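Long-range contacts in receptor-like protein kinase ANXUR1 (Arabidopsis thaliana, PDB 6FIG), which probably acts as a cell-surface receptor kinase in plant reproduction, with tandem malectin-like domains outside the cell and serine/threonine kinase activity: residues F28-N33 with T63-I68; E98-T103 with D134-K139; G70-L75 with V158-E163. All blocks are in the same frame, centred on the assembly; numbering follows the deposited sequence.

Contact 1 (F28-N33 with T63-I68); sequences FLKTGN and TYEIPI
L29 lays its CD1 methyl over one face of the Y64 ring, 3.9 Å from the centroid and 10° off the ring normal, a CH-pi contact with the methyl resting over the ring centre. The leucine reaches it because CG is anti to the backbone N (chi1 -168°). Beside this pair F28 turns the edge of its ring to the other strand: E65 O lies near the ring plane, and CE1 meets P67 CD at 4.0 Å, the two side chains crossing at about a right angle. K30 bends at chi2 and chi4 around the E65 carboxylate, so that CG and CD pack against it before NZ meets OE1 at 3.2 Å from above its plane, a salt bridge. T31 and T63 run side by side, their OG1 atoms joined by one water. Y64 OH bonds to D25. Between the backbones T63 O accepts two N-H groups, K30 N at 2.8 Å and T31 N at 3.3 Å, while T31 O receives T63 N. Two residues facing one, the register shifting by one, make a classic beta bulge where strand 29-31, at one edge of a five-stranded antiparallel sheet of the malectin-like fold, pairs with strand 62-67.

Contact 2 (E98-T103 with D134-K139); sequences EANDVT and DVLSIK
N100 grips the neighbouring strand with both its backbone and its amide. Its N donates to S137 O at 2.9 Å, and OD1 takes the N-H of S137 at 2.7 Å, an N-H...O angle of 164° with the donor tilted 23° from the plane of the side-chain carbonyl. The side-chain oxygen thus takes the place that a backbone carbonyl would probably have in a continued strand pairing. With CG anti to the carbonyl carbon (chi1 -69°), the amide lies along the strand, and ND2 adds a weak bond to V135 O.

Regular backbone pairing precedes it. E98 and K139 form an antiparallel hydrogen-bonded pair, K139 N reaching E98 O at 2.9 Å and E98 N returning to K139 O. A99 and I138 follow as a non-hydrogen-bonded pair, with CA-H...O contacts from I138 CA to E98 O and from A99 CA to S137 O. Here the chain reverses through a type II' beta turn from A99 to V102, closed by A99 N to V102 O and V102 N to A99 O. The turn makes a beta hairpin of strands 95-99 and 102-108, N100 occupying its second position with a positive phi.

Water extends the polar network. One molecule donates to N100 OD1 and V135 O and also bonds to S137 OG; another lies between E98 OE1 and K139 O.

Apolar contact is confined to the face bearing A99 and I138, where A99 CB meets L136 CD1 at 4.0 Å, with L76 and L128 packed against this side. On the E98 and K139 face the two side chains run alongside each other, yet their charged atoms, OE1 and NZ, remain 5.3 Å apart.

Contact 3 (G70-L75 with V158-E163); sequences GDKRHL and VIQMPE
K72 opens the contact, its CG 3.7 Å from Q160 CD as the two side chains cross. R73 follows with its chain bent at chi3 (-76°), which turns NE onto E163 OE1 at 2.8 Å. The oxygen lies 1° out of the guanidinium plane, whereas the arginine approaches from above the carboxylate plane, the two planes standing 86° apart; this bond is part of a salt bridge, and a water donates to E163 OE2 and D71 O. The other nitrogens are held too, NH1 by S127 OG and NH2 by the carbonyls of K181 and A183, so the buried guanidinium is fixed in rotation. The R73 and M161 side chains lie side by side, pointing the same way, with R73 CG close to M161 CG, and R73 O accepts M161 N. H74 brings CD2 to 3.6 Å from Q160 CA, while one water links its NE2 to Q160 OE1. At L75 the backbone bonds twice with I159, N to O at 2.7 Å and O to N at 2.9 Å, and the side chain sets CG 3.5 Å from M161 SD. Strand 73-80 thus lies between 151-161, paired here, and 122-128 on its other edge, with L75 touching E125 and M161 touching S127, while Q160 O accepts K69 NZ of the second subunit.

In the fold
Contacts 1 and 2 belong to one antiparallel sheet, their centres about 10 Å apart: strands 62-67 and 135-142 are neighbours in it, probably hydrogen-bonded through Y64 N to I138 O (2.9 Å) and I66 O to L136 N (2.8 Å). Contact 3 pairs strands outside that sheet, its centre about 18 Å from that of contact 1 and about 13 Å from that of contact 2. V158 joins them: its CG2 meets I66 CD1 at 3.8 Å and L136 CD2 at 4.0 Å. Along the chain, contact 2 is nested inside the loop that contact 3 closes. The Y64 side chain lies about 9 Å from a bound calcium ion, and that of I138 about 14 Å.

Contact 1 (F28-N33 with T63-I68)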
loop_
_atom_site.group_PDB
_atom_site.type_symbol
_atom_site.label_atom_id
_atom_site.label_comp_id
_atom_site.label_asym_id
_atom_site.label_seq_id
_atom_site.Cartn_x
_atom_site.Cartn_y
_atom_site.Cartn_z
ATOM N N PHE A 28 11.210 -14.157 11.870
ATOM C CA PHE A 28 9.983 -14.415 12.591
ATOM C C PHE A 28 9.837 -15.836 13.094
ATOM O O PHE A 28 8.910 -16.103 13.828
ATOM C CB PHE A 28 8.802 -14.024 11.707
ATOM C CG PHE A 28 8.866 -12.605 11.272
ATOM C CD1 PHE A 28 8.523 -11.590 12.151
ATOM C CD2 PHE A 28 9.368 -12.267 10.021
ATOM C CE1 PHE A 28 8.627 -10.262 11.770
ATOM C CE2 PHE A 28 9.473 -10.939 9.633
ATOM C CZ PHE A 28 9.120 -9.936 10.516
ATOM N N LEU A 29 10.753 -16.736 12.718
ATOM C CA LEU A 29 10.687 -18.104 13.188
ATOM C C LEU A 29 11.236 -18.119 14.616
ATOM O O LEU A 29 12.363 -17.665 14.843
ATOM C CB LEU A 29 11.479 -19.003 12.233
ATOM C CG LEU A 29 11.328 -20.514 12.369
ATOM C CD1 LEU A 29 9.892 -20.984 12.196
ATOM C CD2 LEU A 29 12.257 -21.199 11.361
ATOM N N LYS A 30 10.439 -18.595 15.578
ATOM C CA LYS A 30 10.736 -18.465 17.028
ATOM C C LYS A 30 11.199 -19.769 17.709
ATOM O O LYS A 30 12.154 -19.753 18.505
ATOM C CB LYS A 30 9.514 -17.884 17.759
ATOM C CG LYS A 30 9.731 -17.532 19.231
ATOM C CD LYS A 30 10.498 -16.220 19.412
ATOM C CE LYS A 30 10.981 -16.019 20.846
ATOM N NZ LYS A 30 9.836 -15.957 21.797
ATOM N N THR A 31 10.518 -20.878 17.442
ATOM C CA THR A 31 10.817 -22.176 18.079
ATOM C C THR A 31 10.870 -23.248 17.013
ATOM O O THR A 31 10.147 -23.162 16.019
ATOM C CB THR A 31 9.746 -22.608 19.117
ATOM O OG1 THR A 31 8.493 -22.862 18.466
ATOM C CG2 THR A 31 9.550 -21.560 20.190
ATOM N N GLY A 32 11.677 -24.278 17.256
ATOM C CA GLY A 32 11.809 -25.413 16.365
ATOM C C GLY A 32 13.011 -25.313 15.451
ATOM O O GLY A 32 13.758 -24.327 15.472
ATOM N N ASN A 33 13.212 -26.368 14.671
ATOM C CA ASN A 33 14.275 -26.450 13.680
ATOM C C ASN A 33 13.603 -26.648 12.348
ATOM O O ASN A 33 12.478 -27.113 12.288
ATOM C CB ASN A 33 15.209 -27.614 13.977
ATOM C CG ASN A 33 15.996 -27.406 15.250
ATOM O OD1 ASN A 33 15.545 -27.791 16.335
ATOM N ND2 ASN A 33 17.153 -26.766 15.137
ATOM N N THR A 63 7.102 -22.738 15.507
ATOM C CA THR A 63 6.214 -21.580 15.672
ATOM C C THR A 63 6.880 -20.327 15.119
ATOM O O THR A 63 8.088 -20.094 15.356
ATOM C CB THR A 63 5.852 -21.356 17.157
ATOM O OG1 THR A 63 5.206 -22.528 17.677
ATOM C CG2 THR A 63 4.937 -20.124 17.342
ATOM N N TYR A 64 6.092 -19.530 14.398
ATOM C CA TYR A 64 6.406 -18.144 14.079
ATOM C C TYR A 64 5.742 -17.231 15.108
ATOM O O TYR A 64 4.632 -17.517 15.565
ATOM C CB TYR A 64 5.857 -17.732 12.724
ATOM C CG TYR A 64 6.464 -18.447 11.544
ATOM C CD1 TYR A 64 7.517 -17.890 10.837
ATOM C CD2 TYR A 64 5.972 -19.656 11.132
ATOM C CE1 TYR A 64 8.055 -18.520 9.736
ATOM C CE2 TYR A 64 6.510 -20.320 10.044
ATOM C CZ TYR A 64 7.555 -19.737 9.349
ATOM O OH TYR A 64 8.084 -20.378 8.274
ATOM N N GLU A 65 6.396 -16.118 15.415
ATOM C CA GLU A 65 5.812 -15.054 16.219
ATOM C C GLU A 65 5.873 -13.757 15.421
ATOM O O GLU A 65 6.957 -13.287 15.052
ATOM C CB GLU A 65 6.518 -14.925 17.567
ATOM C CG GLU A 65 6.089 -16.019 18.534
ATOM C CD GLU A 65 6.641 -15.872 19.949
ATOM O OE1 GLU A 65 7.264 -14.842 20.278
ATOM O OE2 GLU A 65 6.435 -16.812 20.737
ATOM N N ILE A 66 4.700 -13.186 15.145
ATOM C CA ILE A 66 4.605 -12.005 14.307
ATOM C C ILE A 66 4.005 -10.864 15.129
ATOM O O ILE A 66 2.910 -11.020 15.668
ATOM C CB ILE A 66 3.775 -12.336 13.054
ATOM C CG1 ILE A 66 4.633 -13.260 12.158
ATOM C CG2 ILE A 66 3.367 -11.077 12.290
ATOM C CD1 ILE A 66 3.881 -13.904 11.048
ATOM N N PRO A 67 4.698 -9.713 15.207
ATOM C CA PRO A 67 4.110 -8.605 15.960
ATOM C C PRO A 67 2.841 -8.062 15.303
ATOM O O PRO A 67 2.810 -7.884 14.090
ATOM C CB PRO A 67 5.222 -7.539 15.962
ATOM C CG PRO A 67 6.464 -8.243 15.584
ATOM C CD PRO A 67 6.043 -9.374 14.700
ATOM N N ILE A 68 1.810 -7.822 16.113
ATOM C CA ILE A 68 0.544 -7.284 15.649
ATOM C C ILE A 68 -0.026 -6.319 16.682
ATOM O O ILE A 68 0.377 -6.326 17.843
ATOM C CB ILE A 68 -0.518 -8.389 15.400
ATOM C CG1 ILE A 68 -0.649 -9.331 16.606
ATOM C CG2 ILE A 68 -0.205 -9.175 14.139
ATOM C CD1 ILE A 68 -1.892 -10.191 16.591
HETATM O O HOH W 1 6.500 -25.093 18.508
#

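Contact 2 (E98-T103 with D134-K139)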
loop_
_atom_site.group_PDB
_atom_site.type_symbol
_atom_site.label_atom_id
_atom_site.label_comp_id
_atom_site.label_asym_id
_atom_site.label_seq_id
_atom_site.Cartn_x
_atom_site.Cartn_y
_atom_site.Cartn_z
ATOM N N GLU A 98 -2.183 -23.660 13.683
ATOM C CA GLU A 98 -2.934 -22.897 14.648
ATOM C C GLU A 98 -2.437 -21.465 14.650
ATOM O O GLU A 98 -1.223 -21.214 14.487
ATOM C CB GLU A 98 -2.765 -23.492 16.036
ATOM C CG GLU A 98 -3.390 -24.862 16.215
ATOM C CD GLU A 98 -2.819 -25.585 17.422
ATOM O OE1 GLU A 98 -1.674 -26.100 17.351
ATOM O OE2 GLU A 98 -3.503 -25.624 18.460
ATOM N N ALA A 99 -3.348 -20.519 14.848
ATOM C CA ALA A 99 -2.990 -19.104 14.985
ATOM C C ALA A 99 -3.569 -18.656 16.304
ATOM O O ALA A 99 -4.798 -18.537 16.468
ATOM C CB ALA A 99 -3.529 -18.264 13.836
ATOM N N ASN A 100 -2.675 -18.417 17.250
ATOM C CA ASN A 100 -3.012 -18.300 18.640
ATOM C C ASN A 100 -3.889 -19.499 19.057
ATOM O O ASN A 100 -3.453 -20.648 18.895
ATOM C CB ASN A 100 -3.528 -16.893 18.951
ATOM C CG ASN A 100 -2.418 -15.833 18.852
ATOM O OD1 ASN A 100 -1.255 -16.162 18.621
ATOM N ND2 ASN A 100 -2.772 -14.555 19.056
ATOM N N ASP A 101 -5.099 -19.256 19.527
ATOM C CA ASP A 101 -5.966 -20.334 19.986
ATOM C C ASP A 101 -6.946 -20.843 18.890
ATOM O O ASP A 101 -7.855 -21.596 19.215
ATOM C CB ASP A 101 -6.731 -19.896 21.254
ATOM C CG ASP A 101 -7.695 -18.722 21.026
ATOM O OD1 ASP A 101 -8.494 -18.448 21.963
ATOM O OD2 ASP A 101 -7.690 -18.056 19.959
ATOM N N VAL A 102 -6.743 -20.458 17.624
ATOM C CA VAL A 102 -7.669 -20.819 16.526
ATOM C C VAL A 102 -7.007 -21.915 15.677
ATOM O O VAL A 102 -5.905 -21.707 15.159
ATOM C CB VAL A 102 -8.013 -19.587 15.635
ATOM C CG1 VAL A 102 -9.052 -19.952 14.580
ATOM C CG2 VAL A 102 -8.547 -18.421 16.479
ATOM N N THR A 103 -7.656 -23.059 15.531
ATOM C CA THR A 103 -7.180 -24.093 14.623
ATOM C C THR A 103 -7.650 -23.787 13.213
ATOM O O THR A 103 -8.865 -23.687 12.959
ATOM C CB THR A 103 -7.641 -25.499 15.029
ATOM O OG1 THR A 103 -7.108 -25.831 16.326
ATOM C CG2 THR A 103 -7.157 -26.538 14.017
ATOM N N ASP A 134 -0.223 -8.808 21.524
ATOM C CA ASP A 134 0.639 -8.086 20.593
ATOM C C ASP A 134 1.513 -9.021 19.734
ATOM O O ASP A 134 2.321 -8.547 18.940
ATOM C CB ASP A 134 1.480 -7.004 21.306
ATOM C CG ASP A 134 2.353 -7.551 22.435
ATOM O OD1 ASP A 134 2.787 -8.718 22.365
ATOM O OD2 ASP A 134 2.625 -6.802 23.410
ATOM N N VAL A 135 1.327 -10.333 19.871
ATOM C CA VAL A 135 2.027 -11.307 19.043
ATOM C C VAL A 135 1.030 -12.308 18.467
ATOM O O VAL A 135 0.166 -12.803 19.183
ATOM C CB VAL A 135 3.112 -12.039 19.861
ATOM C CG1 VAL A 135 3.708 -13.199 19.089
ATOM C CG2 VAL A 135 4.215 -11.063 20.259
ATOM N N LEU A 136 1.150 -12.583 17.169
ATOM C CA LEU A 136 0.421 -13.659 16.523
ATOM C C LEU A 136 1.371 -14.850 16.465
ATOM O O LEU A 136 2.384 -14.801 15.765
ATOM C CB LEU A 136 -0.024 -13.253 15.115
ATOM C CG LEU A 136 -0.796 -14.318 14.327
ATOM C CD1 LEU A 136 -2.102 -14.673 15.034
ATOM C CD2 LEU A 136 -1.090 -13.839 12.912
ATOM N N SER A 137 1.032 -15.905 17.190
ATOM C CA SER A 137 1.771 -17.155 17.167
ATOM C C SER A 137 1.191 -18.149 16.178
ATOM O O SER A 137 0.046 -18.567 16.342
ATOM C CB SER A 137 1.768 -17.758 18.553
ATOM O OG SER A 137 2.460 -16.890 19.438
ATOM N N ILE A 138 1.963 -18.504 15.148
ATOM C CA ILE A 138 1.487 -19.403 14.103
ATOM C C ILE A 138 2.275 -20.689 14.255
ATOM O O ILE A 138 3.496 -20.704 14.033
ATOM C CB ILE A 138 1.700 -18.855 12.684
ATOM C CG1 ILE A 138 1.047 -17.487 12.536
ATOM C CG2 ILE A 138 1.142 -19.843 11.666
ATOM C CD1 ILE A 138 1.441 -16.789 11.257
ATOM N N LYS A 139 1.582 -21.748 14.669
ATOM C CA LYS A 139 2.217 -23.017 15.036
ATOM C C LYS A 139 1.921 -24.072 14.000
ATOM O O LYS A 139 0.738 -24.336 13.702
ATOM C CB LYS A 139 1.736 -23.508 16.393
ATOM C CG LYS A 139 2.393 -24.814 16.817
ATOM C CD LYS A 139 2.045 -25.198 18.236
ATOM C CE LYS A 139 3.121 -26.122 18.758
ATOM N NZ LYS A 139 2.792 -26.810 20.031
HETATM O O HOH W 2 -0.237 -26.618 15.173
HETATM O O HOH W 3 0.730 -15.087 20.802
HETATM O O HOH W 4 -0.666 -21.059 17.858
#

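Contact 3 (G70-L75 with V158-E163)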
loop_
_atom_site.group_PDB
_atom_site.type_symbol
_atom_site.label_atom_id
_atom_site.label_comp_id
_atom_site.label_asym_id
_atom_site.label_seq_id
_atom_site.Cartn_x
_atom_site.Cartn_y
_atom_site.Cartn_z
ATOM N N GLY A 70 -3.002 -5.854 18.956
ATOM C CA GLY A 70 -3.955 -6.781 19.559
ATOM C C GLY A 70 -5.420 -6.405 19.478
ATOM O O GLY A 70 -6.291 -7.262 19.613
ATOM N N ASP A 71 -5.703 -5.129 19.261
ATOM C CA ASP A 71 -7.070 -4.665 19.178
ATOM C C ASP A 71 -7.605 -4.636 17.740
ATOM O O ASP A 71 -8.704 -4.153 17.522
ATOM C CB ASP A 71 -7.197 -3.276 19.823
ATOM C CG ASP A 71 -6.339 -2.222 19.143
ATOM O OD1 ASP A 71 -5.284 -2.554 18.561
ATOM O OD2 ASP A 71 -6.705 -1.041 19.241
ATOM N N LYS A 72 -6.830 -5.147 16.779
ATOM C CA LYS A 72 -7.192 -5.085 15.369
ATOM C C LYS A 72 -7.401 -6.471 14.782
ATOM O O LYS A 72 -6.814 -7.468 15.230
ATOM C CB LYS A 72 -6.110 -4.358 14.549
ATOM C CG LYS A 72 -5.781 -2.952 15.028
ATOM C CD LYS A 72 -6.928 -1.980 14.865
ATOM C CE LYS A 72 -6.554 -0.605 15.412
ATOM N NZ LYS A 72 -7.597 0.411 15.148
ATOM N N ARG A 73 -8.243 -6.517 13.759
ATOM C CA ARG A 73 -8.483 -7.716 12.985
ATOM C C ARG A 73 -7.368 -7.874 11.950
ATOM O O ARG A 73 -6.790 -6.865 11.513
ATOM C CB ARG A 73 -9.868 -7.572 12.319
ATOM C CG ARG A 73 -10.302 -8.697 11.425
ATOM C CD ARG A 73 -11.762 -8.608 11.027
ATOM N NE ARG A 73 -12.672 -9.013 12.088
ATOM C CZ ARG A 73 -12.997 -10.273 12.386
ATOM N NH1 ARG A 73 -12.458 -11.296 11.743
ATOM N NH2 ARG A 73 -13.861 -10.503 13.376
ATOM N N HIS A 74 -7.043 -9.126 11.616
ATOM C CA HIS A 74 -6.012 -9.430 10.606
ATOM C C HIS A 74 -6.446 -10.414 9.584
ATOM O O HIS A 74 -7.170 -11.372 9.892
ATOM C CB HIS A 74 -4.745 -9.956 11.282
ATOM C CG HIS A 74 -4.106 -8.945 12.144
ATOM N ND1 HIS A 74 -4.542 -8.697 13.427
ATOM C CD2 HIS A 74 -3.128 -8.047 11.887
ATOM C CE1 HIS A 74 -3.848 -7.690 13.926
ATOM N NE2 HIS A 74 -2.988 -7.271 13.008
ATOM N N LEU A 75 -6.005 -10.191 8.350
ATOM C CA LEU A 75 -5.982 -11.242 7.362
ATOM C C LEU A 75 -4.707 -12.051 7.526
ATOM O O LEU A 75 -3.616 -11.484 7.717
ATOM C CB LEU A 75 -5.995 -10.704 5.938
ATOM C CG LEU A 75 -7.268 -10.186 5.368
ATOM C CD1 LEU A 75 -7.066 -9.631 3.966
ATOM C CD2 LEU A 75 -8.386 -11.228 5.368
ATOM N N VAL A 158 0.477 -11.576 6.821
ATOM C CA VAL A 158 -0.327 -11.021 7.900
ATOM C C VAL A 158 -0.579 -9.573 7.584
ATOM O O VAL A 158 0.354 -8.807 7.426
ATOM C CB VAL A 158 0.368 -11.182 9.255
ATOM C CG1 VAL A 158 -0.493 -10.575 10.357
ATOM C CG2 VAL A 158 0.621 -12.651 9.525
ATOM N N ILE A 159 -1.858 -9.196 7.497
ATOM C CA ILE A 159 -2.288 -7.889 7.001
ATOM C C ILE A 159 -3.349 -7.366 7.961
ATOM O O ILE A 159 -4.413 -7.981 8.094
ATOM C CB ILE A 159 -2.909 -8.026 5.601
ATOM C CG1 ILE A 159 -1.909 -8.641 4.596
ATOM C CG2 ILE A 159 -3.416 -6.685 5.090
ATOM C CD1 ILE A 159 -2.568 -9.321 3.423
ATOM N N GLN A 160 -3.082 -6.244 8.601
ATOM C CA GLN A 160 -4.094 -5.577 9.421
ATOM C C GLN A 160 -5.274 -5.153 8.541
ATOM O O GLN A 160 -5.070 -4.626 7.446
ATOM C CB GLN A 160 -3.514 -4.349 10.112
ATOM C CG GLN A 160 -4.414 -3.812 11.198
ATOM C CD GLN A 160 -3.830 -2.617 11.887
ATOM O OE1 GLN A 160 -2.780 -2.717 12.537
ATOM N NE2 GLN A 160 -4.510 -1.483 11.771
ATOM N N MET A 161 -6.509 -5.391 8.993
ATOM C CA MET A 161 -7.691 -5.057 8.191
ATOM C C MET A 161 -8.745 -4.412 9.058
ATOM O O MET A 161 -8.772 -4.613 10.249
ATOM C CB MET A 161 -8.256 -6.268 7.462
ATOM C CG MET A 161 -8.854 -7.310 8.382
ATOM S SD MET A 161 -9.606 -8.656 7.511
ATOM C CE MET A 161 -11.089 -7.892 6.887
ATOM N N PRO A 162 -9.613 -3.599 8.456
ATOM C CA PRO A 162 -10.733 -3.063 9.218
ATOM C C PRO A 162 -11.760 -4.144 9.618
ATOM O O PRO A 162 -11.747 -5.282 9.125
ATOM C CB PRO A 162 -11.398 -2.065 8.229
ATOM C CG PRO A 162 -10.405 -1.866 7.134
ATOM C CD PRO A 162 -9.618 -3.136 7.055
ATOM N N GLU A 163 -12.635 -3.748 10.533
ATOM C CA GLU A 163 -13.731 -4.618 10.957
ATOM C C GLU A 163 -14.834 -4.608 9.911
ATOM O O GLU A 163 -15.793 -3.852 10.002
ATOM C CB GLU A 163 -14.264 -4.174 12.317
ATOM C CG GLU A 163 -13.241 -4.340 13.424
ATOM C CD GLU A 163 -13.019 -5.783 13.865
ATOM O OE1 GLU A 163 -13.667 -6.728 13.362
ATOM O OE2 GLU A 163 -12.170 -5.960 14.760
HETATM O O HOH W 5 -11.091 -3.949 16.045
HETATM O O HOH W 6 -9.344 -3.998 12.835
HETATM O O HOH W 7 -1.389 -5.111 13.342
#